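Local coordinates for kelch domain-containing protein (Colletotrichum graminicola M1.001, PDB 5C86) that probably oxidises alcohols at a mononuclear copper site, as a fungal member of the galactose oxidase and glyoxal oxidase family, at residues Arg384-Val395 with Val471-Thr481. Residues are numbered along the deposited sequence; the frame is centred on the assembly and turned at random. Where two conformers were deposited one is given.
Sequences RPVIQSLSDTAV and VPCVAQFFKVT
Ala394 and Val395 pair in parallel with Lys479 and Val480, joining the first and last strands of the early-set domain, an immunoglobulin-like beta sandwich. In such sandwiches the first strand often switches sheets: 387-390 pairs with 400-405, whereas 394-396 crosses to 476-481, itself flanked by 459-466. Thr393 O accepts a hydrogen bond from Lys479 N at 2.9 Å, Lys479 O one from Val395 N, and Val395 O one from Thr481 N and a weak one from Thr481 OG1. On the face bearing Ala394, its single methyl lets Lys479 lie close against it: with chi1 at 64°, Lys479 CG comes 3.9 Å from Ala394 CB, and the extended chain carries NZ to a salt bridge with Asp81.

N-terminal to this pairing the segments stand apart, and side chains meet between them. Leu390 CD1 reaches Gln476 CB and the backbone side of Phe478, whose ring turns inward onto Ile401 and Met415. Gln476, bent at chi2 (-55°), runs antiparallel alongside Ile387, laying CG 3.7 Å from Ile387 CG2; its methylenes offer both neighbours an apolar surface on a partly exposed residue. Ile387 CD1, at the end of an extended branch, meets Cys473 SG at 3.5 Å. Two waters bridge the backbones here, one from Pro385 O to Val474 N, the other from Ile387 N to Val474 O.

At the far end Arg384, long enough to span the segments, folds at chi3 (68°), and Arg384 NE donates to Pro472 O at 2.8 Å, in that carbonyl's plane. NH2 adds weak bonds to Pro472 O and Cys473 O and also bonds to Asp343 O, while Val474 CG2 sits over the centre of one guanidinium face, 3.8 Å above its plane.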
loop_
_atom_site.group_PDB
_atom_site.type_symbol
_atom_site.label_atom_id
_atom_site.label_comp_id
_atom_site.label_asym_id
_atom_site.label_seq_id
_atom_site.Cartn_x
_atom_site.Cartn_y
_atom_site.Cartn_z
ATOM N N ARG A 384 9.589 -24.233 4.995
ATOM C CA ARG A 384 9.511 -22.911 5.644
ATOM C C ARG A 384 9.608 -23.082 7.127
ATOM O O ARG A 384 9.001 -24.004 7.694
ATOM C CB ARG A 384 8.219 -22.233 5.245
ATOM C CG ARG A 384 8.086 -22.017 3.756
ATOM C CD ARG A 384 6.770 -21.391 3.309
ATOM N NE ARG A 384 6.666 -20.017 3.767
ATOM C CZ ARG A 384 5.827 -19.136 3.280
ATOM N NH1 ARG A 384 4.912 -19.557 2.377
ATOM N NH2 ARG A 384 5.849 -17.897 3.697
ATOM N N PRO A 385 10.198 -22.077 7.810
ATOM C CA PRO A 385 10.069 -22.076 9.258
ATOM C C PRO A 385 8.660 -21.702 9.692
ATOM O O PRO A 385 7.841 -21.259 8.871
ATOM C CB PRO A 385 11.130 -21.022 9.653
ATOM C CG PRO A 385 11.144 -20.067 8.536
ATOM C CD PRO A 385 10.839 -20.863 7.280
ATOM N N VAL A 386 8.337 -21.923 10.958
ATOM C CA VAL A 386 7.031 -21.695 11.533
ATOM C C VAL A 386 7.170 -20.896 12.880
ATOM O O VAL A 386 7.913 -21.325 13.748
ATOM C CB VAL A 386 6.327 -23.021 11.808
ATOM C CG1 VAL A 386 5.007 -22.820 12.503
ATOM C CG2 VAL A 386 6.124 -23.800 10.458
ATOM N N ILE A 387 6.375 -19.843 13.029
ATOM C CA ILE A 387 6.223 -19.193 14.338
ATOM C C ILE A 387 5.198 -19.973 15.128
ATOM O O ILE A 387 4.007 -20.045 14.701
ATOM C CB ILE A 387 5.792 -17.726 14.202
ATOM C CG1 ILE A 387 6.868 -17.006 13.460
ATOM C CG2 ILE A 387 5.484 -17.127 15.626
ATOM C CD1 ILE A 387 6.511 -15.538 13.175
ATOM N N GLN A 388 5.699 -20.585 16.231
ATOM C CA GLN A 388 4.941 -21.376 17.213
ATOM C C GLN A 388 4.198 -20.502 18.232
ATOM O O GLN A 388 3.070 -20.790 18.637
ATOM C CB GLN A 388 5.878 -22.329 17.981
ATOM C CG GLN A 388 5.102 -23.254 18.944
ATOM C CD GLN A 388 5.999 -24.031 19.885
ATOM O OE1 GLN A 388 7.216 -23.948 19.809
ATOM N NE2 GLN A 388 5.391 -24.799 20.789
ATOM N N SER A 389 4.815 -19.400 18.642
ATOM C CA SER A 389 4.100 -18.489 19.550
ATOM C C SER A 389 4.597 -17.029 19.435
ATOM O O SER A 389 5.703 -16.802 18.979
ATOM C CB SER A 389 4.191 -19.024 20.996
ATOM O OG SER A 389 5.489 -18.960 21.509
ATOM N N LEU A 390 3.749 -16.079 19.817
ATOM C CA LEU A 390 4.196 -14.717 20.170
ATOM C C LEU A 390 3.811 -14.519 21.622
ATOM O O LEU A 390 2.734 -14.966 22.099
ATOM C CB LEU A 390 3.512 -13.660 19.361
ATOM C CG LEU A 390 3.708 -13.698 17.875
ATOM C CD1 LEU A 390 3.021 -12.532 17.224
ATOM C CD2 LEU A 390 5.206 -13.666 17.491
ATOM N N SER A 391 4.655 -13.771 22.339
ATOM C CA SER A 391 4.353 -13.444 23.722
ATOM C C SER A 391 3.271 -12.450 23.887
ATOM O O SER A 391 2.729 -12.290 25.018
ATOM C CB SER A 391 5.592 -12.896 24.435
ATOM O OG SER A 391 6.069 -11.754 23.769
ATOM N N ASP A 392 2.961 -11.674 22.871
ATOM C CA ASP A 392 1.911 -10.678 22.941
ATOM C C ASP A 392 1.511 -10.314 21.559
ATOM O O ASP A 392 2.335 -10.391 20.633
ATOM C CB ASP A 392 2.379 -9.392 23.609
ATOM C CG ASP A 392 2.248 -9.416 25.076
ATOM O OD1 ASP A 392 1.101 -9.605 25.618
ATOM O OD2 ASP A 392 3.301 -9.294 25.732
ATOM N N THR A 393 0.265 -9.972 21.393
ATOM C CA THR A 393 -0.256 -9.533 20.079
ATOM C C THR A 393 -0.714 -8.130 20.027
ATOM O O THR A 393 -1.177 -7.675 18.973
ATOM C CB THR A 393 -1.410 -10.382 19.562
ATOM O OG1 THR A 393 -2.482 -10.293 20.509
ATOM C CG2 THR A 393 -0.976 -11.737 19.313
ATOM N N ALA A 394 -0.529 -7.376 21.063
ATOM C CA ALA A 394 -0.822 -5.946 21.034
ATOM C C ALA A 394 0.227 -5.339 21.943
ATOM O O ALA A 394 0.293 -5.692 23.136
ATOM C CB ALA A 394 -2.216 -5.644 21.533
ATOM N N VAL A 395 1.066 -4.472 21.397
ATOM C CA VAL A 395 2.129 -3.893 22.189
ATOM C C VAL A 395 2.306 -2.462 21.825
ATOM O O VAL A 395 1.985 -2.043 20.721
ATOM C CB VAL A 395 3.433 -4.613 22.095
ATOM C CG1 VAL A 395 3.275 -6.103 22.503
ATOM C CG2 VAL A 395 3.962 -4.560 20.701
ATOM N N VAL A 471 14.404 -17.968 3.859
ATOM C CA VAL A 471 13.045 -18.350 3.646
ATOM C C VAL A 471 12.134 -17.882 4.756
ATOM O O VAL A 471 12.380 -18.162 5.936
ATOM C CB VAL A 471 12.953 -19.927 3.590
ATOM C CG1 VAL A 471 11.538 -20.312 3.360
ATOM C CG2 VAL A 471 13.975 -20.460 2.576
ATOM N N PRO A 472 11.051 -17.140 4.444
ATOM C CA PRO A 472 10.168 -16.658 5.469
ATOM C C PRO A 472 9.117 -17.628 5.889
ATOM O O PRO A 472 8.607 -18.466 5.085
ATOM C CB PRO A 472 9.498 -15.472 4.842
ATOM C CG PRO A 472 9.431 -15.833 3.369
ATOM C CD PRO A 472 10.678 -16.605 3.099
ATOM N N CYS A 473 8.748 -17.560 7.157
ATOM C CA CYS A 473 7.562 -18.193 7.647
ATOM C C CYS A 473 6.317 -17.555 7.048
ATOM O O CYS A 473 6.384 -16.472 6.413
ATOM C CB CYS A 473 7.476 -18.206 9.138
ATOM S SG CYS A 473 7.302 -16.580 9.899
ATOM N N VAL A 474 5.146 -18.174 7.284
ATOM C CA VAL A 474 3.877 -17.486 7.117
ATOM C C VAL A 474 3.731 -16.567 8.322
ATOM O O VAL A 474 4.038 -16.925 9.490
ATOM C CB VAL A 474 2.731 -18.516 7.041
ATOM C CG1 VAL A 474 1.391 -17.805 7.074
ATOM C CG2 VAL A 474 2.904 -19.396 5.831
ATOM N N ALA A 475 3.319 -15.340 8.115
ATOM C CA ALA A 475 3.345 -14.356 9.203
ATOM C C ALA A 475 2.329 -14.536 10.223
ATOM O O ALA A 475 1.295 -15.165 10.001
ATOM C CB ALA A 475 3.264 -12.959 8.627
ATOM N N GLN A 476 2.661 -14.029 11.432
ATOM C CA GLN A 476 1.671 -13.877 12.508
ATOM C C GLN A 476 1.306 -12.431 12.646
ATOM O O GLN A 476 2.156 -11.554 12.488
ATOM C CB GLN A 476 2.178 -14.433 13.857
ATOM C CG GLN A 476 2.442 -15.933 13.799
ATOM C CD GLN A 476 1.233 -16.754 13.334
ATOM O OE1 GLN A 476 0.071 -16.509 13.725
ATOM N NE2 GLN A 476 1.512 -17.776 12.532
ATOM N N PHE A 477 0.053 -12.178 12.959
ATOM C CA PHE A 477 -0.417 -10.786 13.068
ATOM C C PHE A 477 -0.266 -10.255 14.459
ATOM O O PHE A 477 -0.485 -10.962 15.453
ATOM C CB PHE A 477 -1.887 -10.685 12.650
ATOM C CG PHE A 477 -2.122 -10.874 11.218
ATOM C CD1 PHE A 477 -2.081 -9.794 10.374
ATOM C CD2 PHE A 477 -2.361 -12.130 10.646
ATOM C CE1 PHE A 477 -2.287 -9.951 9.040
ATOM C CE2 PHE A 477 -2.612 -12.277 9.285
ATOM C CZ PHE A 477 -2.576 -11.165 8.456
ATOM N N PHE A 478 0.031 -8.978 14.584
ATOM C CA PHE A 478 0.012 -8.320 15.842
ATOM C C PHE A 478 -0.252 -6.836 15.611
ATOM O O PHE A 478 -0.102 -6.366 14.488
ATOM C CB PHE A 478 1.299 -8.497 16.694
ATOM C CG PHE A 478 2.505 -7.738 16.168
ATOM C CD1 PHE A 478 3.197 -8.215 15.054
ATOM C CD2 PHE A 478 2.910 -6.550 16.747
ATOM C CE1 PHE A 478 4.312 -7.540 14.577
ATOM C CE2 PHE A 478 4.011 -5.860 16.243
ATOM C CZ PHE A 478 4.703 -6.366 15.203
ATOM N N LYS A 479 -0.565 -6.078 16.671
ATOM C CA LYS A 479 -0.756 -4.626 16.538
ATOM C C LYS A 479 0.099 -3.799 17.440
ATOM O O LYS A 479 0.387 -4.209 18.580
ATOM C CB LYS A 479 -2.235 -4.220 16.600
ATOM C CG LYS A 479 -2.943 -4.478 17.865
ATOM C CD LYS A 479 -4.379 -3.853 17.827
ATOM C CE LYS A 479 -5.044 -3.988 19.188
ATOM N NZ LYS A 479 -6.391 -3.329 19.176
ATOM N N VAL A 480 0.463 -2.652 16.925
ATOM C CA VAL A 480 1.165 -1.649 17.643
ATOM C C VAL A 480 0.119 -0.674 18.108
ATOM O O VAL A 480 -0.627 -0.100 17.273
ATOM C CB VAL A 480 2.228 -0.965 16.775
ATOM C CG1 VAL A 480 2.817 0.218 17.440
ATOM C CG2 VAL A 480 3.300 -1.941 16.348
ATOM N N THR A 481 0.047 -0.524 19.449
ATOM C CA THR A 481 -0.995 0.304 20.063
ATOM C C THR A 481 -0.411 1.615 20.536
ATOM O O THR A 481 0.730 1.703 20.873
ATOM C CB THR A 481 -1.621 -0.371 21.303
ATOM O OG1 THR A 481 -0.576 -0.639 22.251
ATOM C CG2 THR A 481 -2.286 -1.638 20.971
HETATM O O HOH W 1 5.224 -20.911 8.228
HETATM O O HOH W 2 4.447 -19.190 10.899
#